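Local coordinates for protein putative oxidoreductase yhhX (Escherichia coli K-12, PDB 3F4L) that is a probable oxidoreductase of the Gfo/Idh/MocA family, possibly acting as an NADP+-dependent scyllo-inositol dehydrogenase, at residues E150-Y155 / I231-F236; I34-A39 / F53-D58; A160-G165 / L200-N205; P121-R126 / N315-S320. All coordinates share one frame; numbering follows the deposited sequence.

Contact 1: E150-Y155 / I231-F236; sequences ESHFDY and IDYPKF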
loop_
_atom_site.group_PDB
_atom_site.type_symbol
_atom_site.label_atom_id
_atom_site.label_comp_id
_atom_site.label_asym_id
_atom_site.label_seq_id
_atom_site.Cartn_x
_atom_site.Cartn_y
_atom_site.Cartn_z
ATOM N N GLU A 150 -1.529 6.485 4.661
ATOM C CA GLU A 150 -0.449 5.976 3.837
ATOM C C GLU A 150 0.522 7.120 3.573
ATOM O O GLU A 150 0.124 8.182 3.097
ATOM C CB GLU A 150 -1.011 5.433 2.524
ATOM C CG GLU A 150 -0.063 4.532 1.737
ATOM C CD GLU A 150 -0.744 3.885 0.529
ATOM O OE1 GLU A 150 -1.851 3.323 0.687
ATOM O OE2 GLU A 150 -0.171 3.931 -0.581
ATOM N N SER A 151 1.789 6.898 3.907
ATOM C CA SER A 151 2.837 7.893 3.717
ATOM C C SER A 151 3.921 7.368 2.774
ATOM O O SER A 151 4.412 6.248 2.940
ATOM C CB SER A 151 3.459 8.246 5.067
ATOM O OG SER A 151 4.584 9.084 4.902
ATOM N N HIS A 152 4.294 8.182 1.790
ATOM C CA HIS A 152 5.318 7.806 0.826
ATOM C C HIS A 152 6.467 8.808 0.835
ATOM O O HIS A 152 6.260 10.010 0.961
ATOM C CB HIS A 152 4.748 7.748 -0.600
ATOM C CG HIS A 152 4.002 6.488 -0.920
ATOM N ND1 HIS A 152 2.674 6.298 -0.600
ATOM C CD2 HIS A 152 4.399 5.357 -1.553
ATOM C CE1 HIS A 152 2.285 5.107 -1.022
ATOM N NE2 HIS A 152 3.314 4.516 -1.604
ATOM N N PHE A 153 7.681 8.298 0.720
ATOM C CA PHE A 153 8.866 9.140 0.646
ATOM C C PHE A 153 9.708 8.354 -0.346
ATOM O O PHE A 153 10.512 7.520 0.042
ATOM C CB PHE A 153 9.562 9.239 2.007
ATOM C CG PHE A 153 10.478 10.426 2.126
ATOM C CD1 PHE A 153 11.668 10.475 1.410
ATOM C CD2 PHE A 153 10.127 11.517 2.919
ATOM C CE1 PHE A 153 12.497 11.595 1.477
ATOM C CE2 PHE A 153 10.947 12.643 2.997
ATOM C CZ PHE A 153 12.137 12.680 2.271
ATOM N N ASP A 154 9.497 8.616 -1.632
ATOM C CA ASP A 154 10.195 7.881 -2.679
ATOM C C ASP A 154 11.100 8.710 -3.586
ATOM O O ASP A 154 11.091 9.936 -3.546
ATOM C CB ASP A 154 9.172 7.166 -3.562
ATOM C CG ASP A 154 8.163 6.363 -2.766
ATOM O OD1 ASP A 154 8.577 5.561 -1.905
ATOM O OD2 ASP A 154 6.952 6.528 -3.016
ATOM N N TYR A 155 11.848 8.003 -4.430
ATOM C CA TYR A 155 12.764 8.606 -5.408
ATOM C C TYR A 155 12.842 7.694 -6.616
ATOM O O TYR A 155 12.361 6.561 -6.591
ATOM C CB TYR A 155 14.207 8.663 -4.890
ATOM C CG TYR A 155 14.452 9.445 -3.629
ATOM C CD1 TYR A 155 14.527 10.836 -3.651
ATOM C CD2 TYR A 155 14.651 8.787 -2.414
ATOM C CE1 TYR A 155 14.803 11.556 -2.495
ATOM C CE2 TYR A 155 14.926 9.501 -1.248
ATOM C CZ TYR A 155 15.001 10.883 -1.299
ATOM O OH TYR A 155 15.272 11.599 -0.153
ATOM N N ILE A 231 6.891 7.130 -11.383
ATOM C CA ILE A 231 5.693 7.960 -11.280
ATOM C C ILE A 231 5.285 7.967 -9.808
ATOM O O ILE A 231 4.825 6.952 -9.283
ATOM C CB ILE A 231 4.524 7.402 -12.111
ATOM C CG1 ILE A 231 4.873 7.427 -13.603
ATOM C CG2 ILE A 231 3.278 8.244 -11.853
ATOM C CD1 ILE A 231 3.838 6.732 -14.476
ATOM N N ASP A 232 5.455 9.112 -9.155
ATOM C CA ASP A 232 5.158 9.247 -7.735
ATOM C C ASP A 232 3.741 8.951 -7.267
ATOM O O ASP A 232 2.766 9.146 -7.993
ATOM C CB ASP A 232 5.526 10.651 -7.242
ATOM C CG ASP A 232 6.998 10.780 -6.883
ATOM O OD1 ASP A 232 7.537 9.856 -6.240
ATOM O OD2 ASP A 232 7.613 11.806 -7.230
ATOM N N TYR A 233 3.661 8.474 -6.028
ATOM C CA TYR A 233 2.393 8.193 -5.374
ATOM C C TYR A 233 2.043 9.518 -4.696
ATOM O O TYR A 233 2.829 10.467 -4.712
ATOM C CB TYR A 233 2.549 7.177 -4.224
ATOM C CG TYR A 233 2.943 5.761 -4.577
ATOM C CD1 TYR A 233 4.271 5.422 -4.858
ATOM C CD2 TYR A 233 1.987 4.742 -4.578
ATOM C CE1 TYR A 233 4.632 4.099 -5.123
ATOM C CE2 TYR A 233 2.337 3.425 -4.843
ATOM C CZ TYR A 233 3.657 3.107 -5.111
ATOM O OH TYR A 233 3.985 1.790 -5.351
ATOM N N PRO A 234 0.839 9.608 -4.122
ATOM C CA PRO A 234 0.517 10.863 -3.439
ATOM C C PRO A 234 1.469 10.839 -2.232
ATOM O O PRO A 234 1.913 9.754 -1.832
ATOM C CB PRO A 234 -0.931 10.653 -3.009
ATOM C CG PRO A 234 -1.485 9.806 -4.108
ATOM C CD PRO A 234 -0.375 8.813 -4.388
ATOM N N LYS A 235 1.787 12.003 -1.660
ATOM C CA LYS A 235 2.666 12.066 -0.490
ATOM C C LYS A 235 1.944 11.466 0.735
ATOM O O LYS A 235 2.546 10.758 1.545
ATOM C CB LYS A 235 3.057 13.519 -0.198
ATOM C CG LYS A 235 3.932 13.683 1.044
ATOM C CD LYS A 235 5.342 13.138 0.826
ATOM C CE LYS A 235 6.069 12.912 2.159
ATOM N NZ LYS A 235 5.398 11.829 2.945
ATOM N N PHE A 236 0.657 11.774 0.868
ATOM C CA PHE A 236 -0.157 11.232 1.960
ATOM C C PHE A 236 -1.538 10.865 1.453
ATOM O O PHE A 236 -2.103 11.539 0.576
ATOM C CB PHE A 236 -0.362 12.237 3.104
ATOM C CG PHE A 236 0.853 12.469 3.954
ATOM C CD1 PHE A 236 1.646 13.599 3.761
ATOM C CD2 PHE A 236 1.207 11.557 4.943
ATOM C CE1 PHE A 236 2.782 13.818 4.542
ATOM C CE2 PHE A 236 2.338 11.767 5.733
ATOM C CZ PHE A 236 3.126 12.896 5.533
HETATM O O HOH W 1 6.709 11.821 5.170
HETATM O O HOH W 2 6.073 8.551 -4.574
#
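The rings of H152 and Y233 form an offset stack, with centroids 3.9 Å apart and planes inclined by 16°. Y233 CB adds a CH-pi contact, lying 3.6 Å from the centroid of the H152 ring and almost on its normal. Nearby, S151 and F236 are an antiparallel non-hydrogen-bonded pair with side chains on the same face of the sheet, and S151 OG comes 3.6 Å from F236 CE2.

Two direct hydrogen bonds join H152 and K235. Between the backbones, H152 N donates to K235 O (3.1 Å, 168° at the hydrogen). The K235 side chain leaves its own backbone anti to N but bends at chi2 (71°) and again at chi4, and this curl brings NZ back to H152 O at 2.8 Å, above the carbonyl plane. K235 and F236 together face a single residue of the adjacent strand 243-247, a classic beta bulge at the start of strand 236-240.

A water bridges the far end, donating to D154 OD2 (2.7 Å) and D232 OD1 (2.6 Å) while accepting from Y233 N (2.8 Å). On the other subunit, H239 meets the Y233 ring, which places the stack near the dimer interface.

The chemistry is divided: the K235 ammonium is held by the H152 carbonyl and by a second water, whereas the two aspartates share one donor, which probably eases the repulsion between them.

Contact 2: I34-A39 / F53-D58; sequences IFRRHA and FTSDLD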
loop_
_atom_site.group_PDB
_atom_site.type_symbol
_atom_site.label_atom_id
_atom_site.label_comp_id
_atom_site.label_asym_id
_atom_site.label_seq_id
_atom_site.Cartn_x
_atom_site.Cartn_y
_atom_site.Cartn_z
ATOM N N ILE A 34 30.502 26.894 17.966
ATOM C CA ILE A 34 30.318 25.804 17.036
ATOM C C ILE A 34 31.617 25.030 17.094
ATOM O O ILE A 34 32.669 25.527 16.703
ATOM C CB ILE A 34 30.034 26.269 15.604
ATOM C CG1 ILE A 34 28.597 26.807 15.514
ATOM C CG2 ILE A 34 30.202 25.080 14.636
ATOM C CD1 ILE A 34 28.158 27.140 14.094
ATOM N N PHE A 35 31.533 23.824 17.647
ATOM C CA PHE A 35 32.670 22.934 17.768
ATOM C C PHE A 35 32.780 22.088 16.510
ATOM O O PHE A 35 31.771 21.750 15.891
ATOM C CB PHE A 35 32.487 22.003 18.970
ATOM C CG PHE A 35 33.399 20.800 18.957
ATOM C CD1 PHE A 35 34.686 20.877 19.479
ATOM C CD2 PHE A 35 32.976 19.596 18.397
ATOM C CE1 PHE A 35 35.537 19.767 19.440
ATOM C CE2 PHE A 35 33.818 18.483 18.352
ATOM C CZ PHE A 35 35.099 18.570 18.875
ATOM N N ARG A 36 34.011 21.770 16.133
ATOM C CA ARG A 36 34.294 20.907 14.992
ATOM C C ARG A 36 35.707 20.385 15.176
ATOM O O ARG A 36 36.583 21.106 15.655
ATOM C CB ARG A 36 34.159 21.646 13.650
ATOM C CG ARG A 36 34.344 23.152 13.697
ATOM C CD ARG A 36 35.668 23.596 13.129
ATOM N NE ARG A 36 36.647 23.890 14.166
ATOM C CZ ARG A 36 37.401 24.985 14.189
ATOM N NH1 ARG A 36 37.290 25.895 13.234
ATOM N NH2 ARG A 36 38.268 25.170 15.169
ATOM N N ARG A 37 35.919 19.128 14.817
ATOM C CA ARG A 37 37.235 18.510 14.961
ATOM C C ARG A 37 38.270 19.226 14.093
ATOM O O ARG A 37 39.401 19.461 14.522
ATOM C CB ARG A 37 37.164 17.034 14.566
ATOM C CG ARG A 37 35.791 16.407 14.772
ATOM C CD ARG A 37 35.918 14.981 15.258
ATOM N NE ARG A 37 36.665 14.933 16.511
ATOM C CZ ARG A 37 36.903 13.824 17.203
ATOM N NH1 ARG A 37 36.449 12.656 16.765
ATOM N NH2 ARG A 37 37.597 13.887 18.334
ATOM N N HIS A 38 37.881 19.570 12.873
ATOM C CA HIS A 38 38.783 20.262 11.954
ATOM C C HIS A 38 38.100 21.488 11.367
ATOM O O HIS A 38 36.901 21.475 11.115
ATOM C CB HIS A 38 39.210 19.335 10.820
ATOM C CG HIS A 38 39.847 18.069 11.289
ATOM N ND1 HIS A 38 39.372 16.824 10.936
ATOM C CD2 HIS A 38 40.913 17.852 12.094
ATOM C CE1 HIS A 38 40.119 15.894 11.504
ATOM N NE2 HIS A 38 41.062 16.491 12.214
ATOM N N ALA A 39 38.873 22.545 11.148
ATOM C CA ALA A 39 38.335 23.774 10.593
ATOM C C ALA A 39 37.721 23.506 9.223
ATOM O O ALA A 39 38.191 22.645 8.475
ATOM C CB ALA A 39 39.437 24.822 10.486
ATOM N N PHE A 53 34.136 29.658 16.441
ATOM C CA PHE A 53 34.377 28.275 16.044
ATOM C C PHE A 53 35.540 27.746 16.871
ATOM O O PHE A 53 36.523 28.441 17.074
ATOM C CB PHE A 53 34.717 28.183 14.552
ATOM C CG PHE A 53 33.551 28.463 13.650
ATOM C CD1 PHE A 53 33.250 29.760 13.250
ATOM C CD2 PHE A 53 32.727 27.428 13.228
ATOM C CE1 PHE A 53 32.137 30.015 12.442
ATOM C CE2 PHE A 53 31.616 27.673 12.422
ATOM C CZ PHE A 53 31.320 28.969 12.030
ATOM N N THR A 54 35.441 26.509 17.332
ATOM C CA THR A 54 36.486 25.947 18.174
ATOM C C THR A 54 36.609 24.437 18.029
ATOM O O THR A 54 35.666 23.765 17.612
ATOM C CB THR A 54 36.190 26.285 19.661
ATOM O OG1 THR A 54 37.081 25.569 20.522
ATOM C CG2 THR A 54 34.762 25.915 20.005
ATOM N N SER A 55 37.782 23.916 18.376
ATOM C CA SER A 55 38.043 22.488 18.326
ATOM C C SER A 55 38.253 21.976 19.747
ATOM O O SER A 55 38.658 20.833 19.958
ATOM C CB SER A 55 39.272 22.198 17.469
ATOM O OG SER A 55 38.973 22.412 16.100
ATOM N N ASP A 56 37.974 22.844 20.716
ATOM C CA ASP A 56 38.084 22.509 22.131
ATOM C C ASP A 56 36.652 22.435 22.661
ATOM O O ASP A 56 36.010 23.459 22.898
ATOM C CB ASP A 56 38.882 23.594 22.869
ATOM C CG ASP A 56 38.904 23.394 24.377
ATOM O OD1 ASP A 56 38.462 22.326 24.862
ATOM O OD2 ASP A 56 39.375 24.317 25.081
ATOM N N LEU A 57 36.159 21.213 22.838
ATOM C CA LEU A 57 34.796 21.012 23.303
ATOM C C LEU A 57 34.559 21.592 24.691
ATOM O O LEU A 57 33.481 22.104 24.974
ATOM C CB LEU A 57 34.458 19.520 23.276
ATOM C CG LEU A 57 33.032 19.085 23.637
ATOM C CD1 LEU A 57 32.001 20.009 23.006
ATOM C CD2 LEU A 57 32.827 17.661 23.171
ATOM N N ASP A 58 35.569 21.533 25.553
ATOM C CA ASP A 58 35.411 22.065 26.901
ATOM C C ASP A 58 35.076 23.553 26.903
ATOM O O ASP A 58 34.317 24.018 27.757
ATOM C CB ASP A 58 36.664 21.792 27.733
ATOM C CG ASP A 58 36.777 20.333 28.135
ATOM O OD1 ASP A 58 35.773 19.778 28.627
ATOM O OD2 ASP A 58 37.862 19.742 27.967
#
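R36 and S55 meet where two neighbouring parallel strands end, just beyond the pairs I34-F53 and F35-T54. From R36 CB the chain runs to CG, at the margin of contact with T54 O, then bends at chi2 (106°) and chi3 (-101°), which folds the guanidinium back over the 53-55 backbone. NE lies 3.4 Å from S55 OG. NH2 donates to that same OG at 3.0 Å (138° at the hydrogen), while NH1 passes 3.7 Å from F53 CB and forms a salt bridge with E43. One face of the group lies over T54 N. S55 OG in turn donates to R36 O at 2.8 Å, and R36 N donates to T54 O at 3.0 Å, continuing the strand ladder. With an alanine in place of R36, E43 would probably lose its mate and S55 OG the guanidinium donor. The hydroxyl thus relays between R36's own carbonyl and guanidinium, tying side chain and backbone together at the end of this edge pair of the Rossmann sheet.

Contact 3: A160-G165 / L200-N205; sequences AETKPG and LRNKAN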
loop_
_atom_site.group_PDB
_atom_site.type_symbol
_atom_site.label_atom_id
_atom_site.label_comp_id
_atom_site.label_asym_id
_atom_site.label_seq_id
_atom_site.Cartn_x
_atom_site.Cartn_y
_atom_site.Cartn_z
ATOM N N ALA A 160 22.975 2.590 -7.826
ATOM C CA ALA A 160 23.469 2.535 -6.462
ATOM C C ALA A 160 24.822 1.848 -6.496
ATOM O O ALA A 160 24.907 0.641 -6.718
ATOM C CB ALA A 160 22.499 1.747 -5.572
ATOM N N GLU A 161 25.878 2.621 -6.289
ATOM C CA GLU A 161 27.214 2.053 -6.301
ATOM C C GLU A 161 27.341 1.112 -5.111
ATOM O O GLU A 161 26.741 1.343 -4.057
ATOM C CB GLU A 161 28.270 3.160 -6.207
ATOM C CG GLU A 161 28.246 4.167 -7.355
ATOM C CD GLU A 161 28.487 3.533 -8.717
ATOM O OE1 GLU A 161 29.307 2.594 -8.810
ATOM O OE2 GLU A 161 27.870 3.990 -9.702
ATOM N N THR A 162 28.106 0.042 -5.289
ATOM C CA THR A 162 28.310 -0.922 -4.221
ATOM C C THR A 162 28.917 -0.214 -3.029
ATOM O O THR A 162 29.902 0.509 -3.166
ATOM C CB THR A 162 29.250 -2.047 -4.664
ATOM O OG1 THR A 162 28.654 -2.746 -5.764
ATOM C CG2 THR A 162 29.504 -3.024 -3.513
ATOM N N LYS A 163 28.311 -0.408 -1.862
ATOM C CA LYS A 163 28.796 0.207 -0.631
ATOM C C LYS A 163 28.198 -0.552 0.545
ATOM O O LYS A 163 27.229 -0.108 1.153
ATOM C CB LYS A 163 28.392 1.684 -0.571
ATOM C CG LYS A 163 29.573 2.646 -0.679
ATOM C CD LYS A 163 29.143 4.111 -0.508
ATOM C CE LYS A 163 28.255 4.595 -1.658
ATOM N NZ LYS A 163 28.939 4.556 -2.989
ATOM N N PRO A 164 28.775 -1.718 0.870
ATOM C CA PRO A 164 28.301 -2.555 1.973
ATOM C C PRO A 164 28.132 -1.809 3.285
ATOM O O PRO A 164 28.798 -0.800 3.537
ATOM C CB PRO A 164 29.354 -3.659 2.044
ATOM C CG PRO A 164 29.744 -3.821 0.601
ATOM C CD PRO A 164 29.884 -2.375 0.155
ATOM N N GLY A 165 27.223 -2.310 4.113
ATOM C CA GLY A 165 26.969 -1.686 5.394
ATOM C C GLY A 165 26.065 -2.542 6.253
ATOM O O GLY A 165 25.711 -3.656 5.875
ATOM N N LEU A 200 16.937 -3.673 -3.386
ATOM C CA LEU A 200 16.667 -3.924 -4.801
ATOM C C LEU A 200 17.694 -3.484 -5.839
ATOM O O LEU A 200 17.972 -4.215 -6.783
ATOM C CB LEU A 200 15.326 -3.287 -5.174
ATOM C CG LEU A 200 14.068 -3.796 -4.469
ATOM C CD1 LEU A 200 12.887 -2.910 -4.861
ATOM C CD2 LEU A 200 13.802 -5.239 -4.846
ATOM N N ARG A 201 18.223 -2.275 -5.693
ATOM C CA ARG A 201 19.175 -1.746 -6.660
ATOM C C ARG A 201 20.517 -2.465 -6.706
ATOM O O ARG A 201 21.030 -2.764 -7.788
ATOM C CB ARG A 201 19.402 -0.261 -6.397
ATOM C CG ARG A 201 18.171 0.595 -6.620
ATOM C CD ARG A 201 18.471 2.039 -6.290
ATOM N NE ARG A 201 18.914 2.179 -4.909
ATOM C CZ ARG A 201 19.374 3.309 -4.381
ATOM N NH1 ARG A 201 19.456 4.406 -5.117
ATOM N NH2 ARG A 201 19.744 3.340 -3.106
ATOM N N ASN A 202 21.093 -2.724 -5.541
ATOM C CA ASN A 202 22.380 -3.409 -5.469
ATOM C C ASN A 202 22.357 -4.354 -4.285
ATOM O O ASN A 202 22.408 -3.911 -3.136
ATOM C CB ASN A 202 23.519 -2.407 -5.292
ATOM C CG ASN A 202 24.881 -3.057 -5.420
ATOM O OD1 ASN A 202 25.054 -4.219 -5.054
ATOM N ND2 ASN A 202 25.861 -2.306 -5.929
ATOM N N LYS A 203 22.287 -5.650 -4.563
ATOM C CA LYS A 203 22.223 -6.653 -3.503
ATOM C C LYS A 203 23.374 -6.624 -2.503
ATOM O O LYS A 203 23.309 -7.272 -1.460
ATOM C CB LYS A 203 22.094 -8.055 -4.107
ATOM C CG LYS A 203 20.676 -8.420 -4.529
ATOM C CD LYS A 203 19.730 -8.361 -3.341
ATOM C CE LYS A 203 18.319 -8.796 -3.706
ATOM N NZ LYS A 203 17.674 -7.921 -4.728
ATOM N N ALA A 204 24.425 -5.868 -2.802
ATOM C CA ALA A 204 25.550 -5.796 -1.884
ATOM C C ALA A 204 25.306 -4.744 -0.803
ATOM O O ALA A 204 25.946 -4.770 0.245
ATOM C CB ALA A 204 26.835 -5.469 -2.652
ATOM N N ASN A 205 24.371 -3.830 -1.066
ATOM C CA ASN A 205 24.055 -2.730 -0.148
ATOM C C ASN A 205 22.935 -2.977 0.868
ATOM O O ASN A 205 22.158 -3.925 0.749
ATOM C CB ASN A 205 23.677 -1.479 -0.957
ATOM C CG ASN A 205 24.793 -1.008 -1.863
ATOM O OD1 ASN A 205 25.856 -1.618 -1.919
ATOM N ND2 ASN A 205 24.554 0.081 -2.578
HETATM O O HOH W 3 25.807 -4.490 2.756
#
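Two asparagine side chains make all four direct hydrogen bonds of this contact, N202 and N205 both reaching from one loop into the other. The N205 amide takes hold of the backbone on either side of T162: ND2 donates to E161 O at 2.9 Å and OD1 accepts from K163 N at 2.7 Å, so one side chain reads an O and an N-H two residues apart much as a neighbouring strand would. N202 ND2 uses two N-H bonds, both close to its amide plane, one to A160 O (3.2 Å, 170° at the hydrogen) and one to T162 OG1 (2.8 Å). Its CG stands anti to the backbone N (chi1 -171°), and the other end of the amide faces its own loop, where OD1 accepts from A204 N at 2.9 Å.

Replacing N202 by a leucine would probably leave A160 O and T162 OG1 without this donor and A204 N without its acceptor.

Apolar atoms fill in around the amides. A160 CB sits 3.6 Å above the guanidinium plane of R201, a group also engaged by D208 and by the carbonyl of R157, and T162 CG2 meets A204 CB at 3.7 Å.

N202 OD1 thus closes an Asx turn within the type I turn N202-N205, in the hairpin connection between antiparallel strands 192-198 and 209-216.

Contact 4: P121-R126 / N315-S320; sequences PYQNRR and NYVKES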
loop_
_atom_site.group_PDB
_atom_site.type_symbol
_atom_site.label_atom_id
_atom_site.label_comp_id
_atom_site.label_asym_id
_atom_site.label_seq_id
_atom_site.Cartn_x
_atom_site.Cartn_y
_atom_site.Cartn_z
ATOM N N PRO A 121 15.359 14.317 20.296
ATOM C CA PRO A 121 15.845 14.192 18.920
ATOM C C PRO A 121 15.324 15.397 18.125
ATOM O O PRO A 121 14.462 16.135 18.605
ATOM C CB PRO A 121 15.224 12.878 18.456
ATOM C CG PRO A 121 13.897 12.879 19.171
ATOM C CD PRO A 121 14.293 13.335 20.572
ATOM N N TYR A 122 15.855 15.594 16.924
ATOM C CA TYR A 122 15.463 16.694 16.045
ATOM C C TYR A 122 14.490 16.119 15.017
ATOM O O TYR A 122 14.912 15.568 14.007
ATOM C CB TYR A 122 16.716 17.253 15.342
ATOM C CG TYR A 122 16.503 18.414 14.386
ATOM C CD1 TYR A 122 15.899 19.601 14.807
ATOM C CD2 TYR A 122 16.952 18.342 13.074
ATOM C CE1 TYR A 122 15.755 20.686 13.940
ATOM C CE2 TYR A 122 16.811 19.418 12.199
ATOM C CZ TYR A 122 16.214 20.580 12.641
ATOM O OH TYR A 122 16.076 21.636 11.780
ATOM N N GLN A 123 13.191 16.224 15.286
ATOM C CA GLN A 123 12.184 15.704 14.360
ATOM C C GLN A 123 11.533 16.871 13.635
ATOM O O GLN A 123 10.359 17.161 13.825
ATOM C CB GLN A 123 11.124 14.894 15.120
ATOM C CG GLN A 123 11.694 13.690 15.869
ATOM C CD GLN A 123 12.351 12.668 14.948
ATOM O OE1 GLN A 123 12.251 12.762 13.724
ATOM N NE2 GLN A 123 13.011 11.675 15.536
ATOM N N ASN A 124 12.313 17.528 12.786
ATOM C CA ASN A 124 11.835 18.685 12.045
ATOM C C ASN A 124 10.715 18.377 11.053
ATOM O O ASN A 124 9.941 19.264 10.709
ATOM C CB ASN A 124 13.008 19.366 11.318
ATOM C CG ASN A 124 13.720 18.440 10.331
ATOM O OD1 ASN A 124 14.111 17.330 10.670
ATOM N ND2 ASN A 124 13.902 18.914 9.102
ATOM N N ARG A 125 10.606 17.133 10.597
ATOM C CA ARG A 125 9.560 16.819 9.625
ATOM C C ARG A 125 8.158 16.817 10.232
ATOM O O ARG A 125 7.160 16.538 9.551
ATOM C CB ARG A 125 9.870 15.494 8.908
ATOM C CG ARG A 125 11.255 15.507 8.227
ATOM C CD ARG A 125 11.327 14.644 6.962
ATOM N NE ARG A 125 10.683 15.323 5.845
ATOM C CZ ARG A 125 11.310 15.772 4.760
ATOM N NH1 ARG A 125 12.616 15.609 4.612
ATOM N NH2 ARG A 125 10.624 16.418 3.838
ATOM N N ARG A 126 8.080 17.142 11.516
ATOM C CA ARG A 126 6.789 17.241 12.166
ATOM C C ARG A 126 6.227 18.576 11.726
ATOM O O ARG A 126 5.064 18.888 11.956
ATOM C CB ARG A 126 6.941 17.214 13.686
ATOM C CG ARG A 126 7.227 15.821 14.210
ATOM C CD ARG A 126 7.070 15.737 15.715
ATOM N NE ARG A 126 7.306 14.377 16.183
ATOM C CZ ARG A 126 6.945 13.934 17.383
ATOM N NH1 ARG A 126 6.335 14.751 18.227
ATOM N NH2 ARG A 126 7.179 12.677 17.728
ATOM N N ASN A 315 8.124 19.212 26.187
ATOM C CA ASN A 315 8.947 19.110 24.981
ATOM C C ASN A 315 8.052 18.725 23.802
ATOM O O ASN A 315 7.079 17.990 23.981
ATOM C CB ASN A 315 10.034 18.059 25.195
ATOM C CG ASN A 315 11.072 18.057 24.088
ATOM O OD1 ASN A 315 11.717 19.073 23.823
ATOM N ND2 ASN A 315 11.239 16.912 23.435
ATOM N N TYR A 316 8.384 19.201 22.602
ATOM C CA TYR A 316 7.559 18.912 21.428
ATOM C C TYR A 316 7.489 17.430 21.088
ATOM O O TYR A 316 6.504 16.967 20.510
ATOM C CB TYR A 316 8.035 19.722 20.208
ATOM C CG TYR A 316 9.292 19.215 19.520
ATOM C CD1 TYR A 316 10.513 19.147 20.197
ATOM C CD2 TYR A 316 9.263 18.834 18.178
ATOM C CE1 TYR A 316 11.670 18.714 19.554
ATOM C CE2 TYR A 316 10.418 18.396 17.522
ATOM C CZ TYR A 316 11.615 18.342 18.218
ATOM O OH TYR A 316 12.756 17.924 17.572
ATOM N N VAL A 317 8.530 16.686 21.450
ATOM C CA VAL A 317 8.566 15.248 21.210
ATOM C C VAL A 317 8.473 14.523 22.556
ATOM O O VAL A 317 9.231 14.825 23.484
ATOM C CB VAL A 317 9.882 14.812 20.516
ATOM C CG1 VAL A 317 9.916 13.295 20.363
ATOM C CG2 VAL A 317 9.997 15.466 19.144
ATOM N N LYS A 318 7.557 13.569 22.669
ATOM C CA LYS A 318 7.424 12.830 23.917
ATOM C C LYS A 318 8.447 11.695 23.971
ATOM O O LYS A 318 8.773 11.085 22.944
ATOM C CB LYS A 318 6.011 12.250 24.057
ATOM C CG LYS A 318 4.896 13.277 23.904
ATOM C CD LYS A 318 3.556 12.737 24.398
ATOM C CE LYS A 318 3.131 11.484 23.657
ATOM N NZ LYS A 318 1.858 10.948 24.209
ATOM N N GLU A 319 8.941 11.419 25.177
ATOM C CA GLU A 319 9.922 10.355 25.401
ATOM C C GLU A 319 9.428 9.027 24.821
ATOM O O GLU A 319 10.175 8.323 24.139
ATOM C CB GLU A 319 10.190 10.208 26.914
ATOM C CG GLU A 319 11.311 9.233 27.301
ATOM C CD GLU A 319 11.518 9.141 28.824
ATOM O OE1 GLU A 319 11.606 10.208 29.474
ATOM O OE2 GLU A 319 11.603 8.010 29.367
ATOM N N SER A 320 8.167 8.691 25.088
ATOM C CA SER A 320 7.590 7.442 24.601
ATOM C C SER A 320 7.603 7.332 23.080
ATOM O O SER A 320 7.749 6.244 22.539
ATOM C CB SER A 320 6.154 7.271 25.111
ATOM O OG SER A 320 5.294 8.287 24.623
#
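This is a buried contact between the Rossmann part and the C-terminal alpha/beta part: the segment leaving strand 119-121, the edge of the Rossmann sheet, packs against the segment that leads into helix 319-331. Its polar centre is the Y316 hydroxyl. OH accepts from Q123 N at 2.9 Å, with 161° at the hydrogen, and donates to P121 O at 2.7 Å in a bond whose geometry is weak. Y316 CG lies between its backbone N and carbonyl carbon (chi1 77°), and from there the ring extends to the 121-123 backbone, with Q123 O in plane at its edge.

V317 supplies the apolar half. Its CG1 reaches P121 CG at 4.2 Å, while CG2 lies over one face of the R126 guanidinium, 3.8 Å from R126 CZ, and also over the face of the Y316 ring. Q123 CG meets that same methyl at 4.1 Å. The polar ends of R126 are taken by salt bridges to D181 and E321, the latter on helix 319-331.

The phenol hydroxyl therefore accepts one good bond and donates a weak one, bridging two backbone groups as the chain leaves the sheet, while the arginine's charge is probably balanced by its two carboxylates and one of its flat faces is left to a methyl.

From the N terminus, contact 2 comes first, closing a short loop between neighbouring strands 29-35 and 52-54 wholly within the Rossmann part. Contact 4 then opens at 121-126 and closes only at 315-320, embracing most of the C-terminal part. Within that span contact 1 opens at 150-155, contact 3 opens at 160-165 and closes at 200-205, and contact 1 closes at 231-236, so the three nest and none cross. Contact 4 ties the Rossmann part to the C-terminal one and touches contact 1, R125 CZ lying 3.6 Å from F153 CE2. Contacts 1 and 3 both reach the second subunit, whereas contacts 2 and 4 touch no other chain.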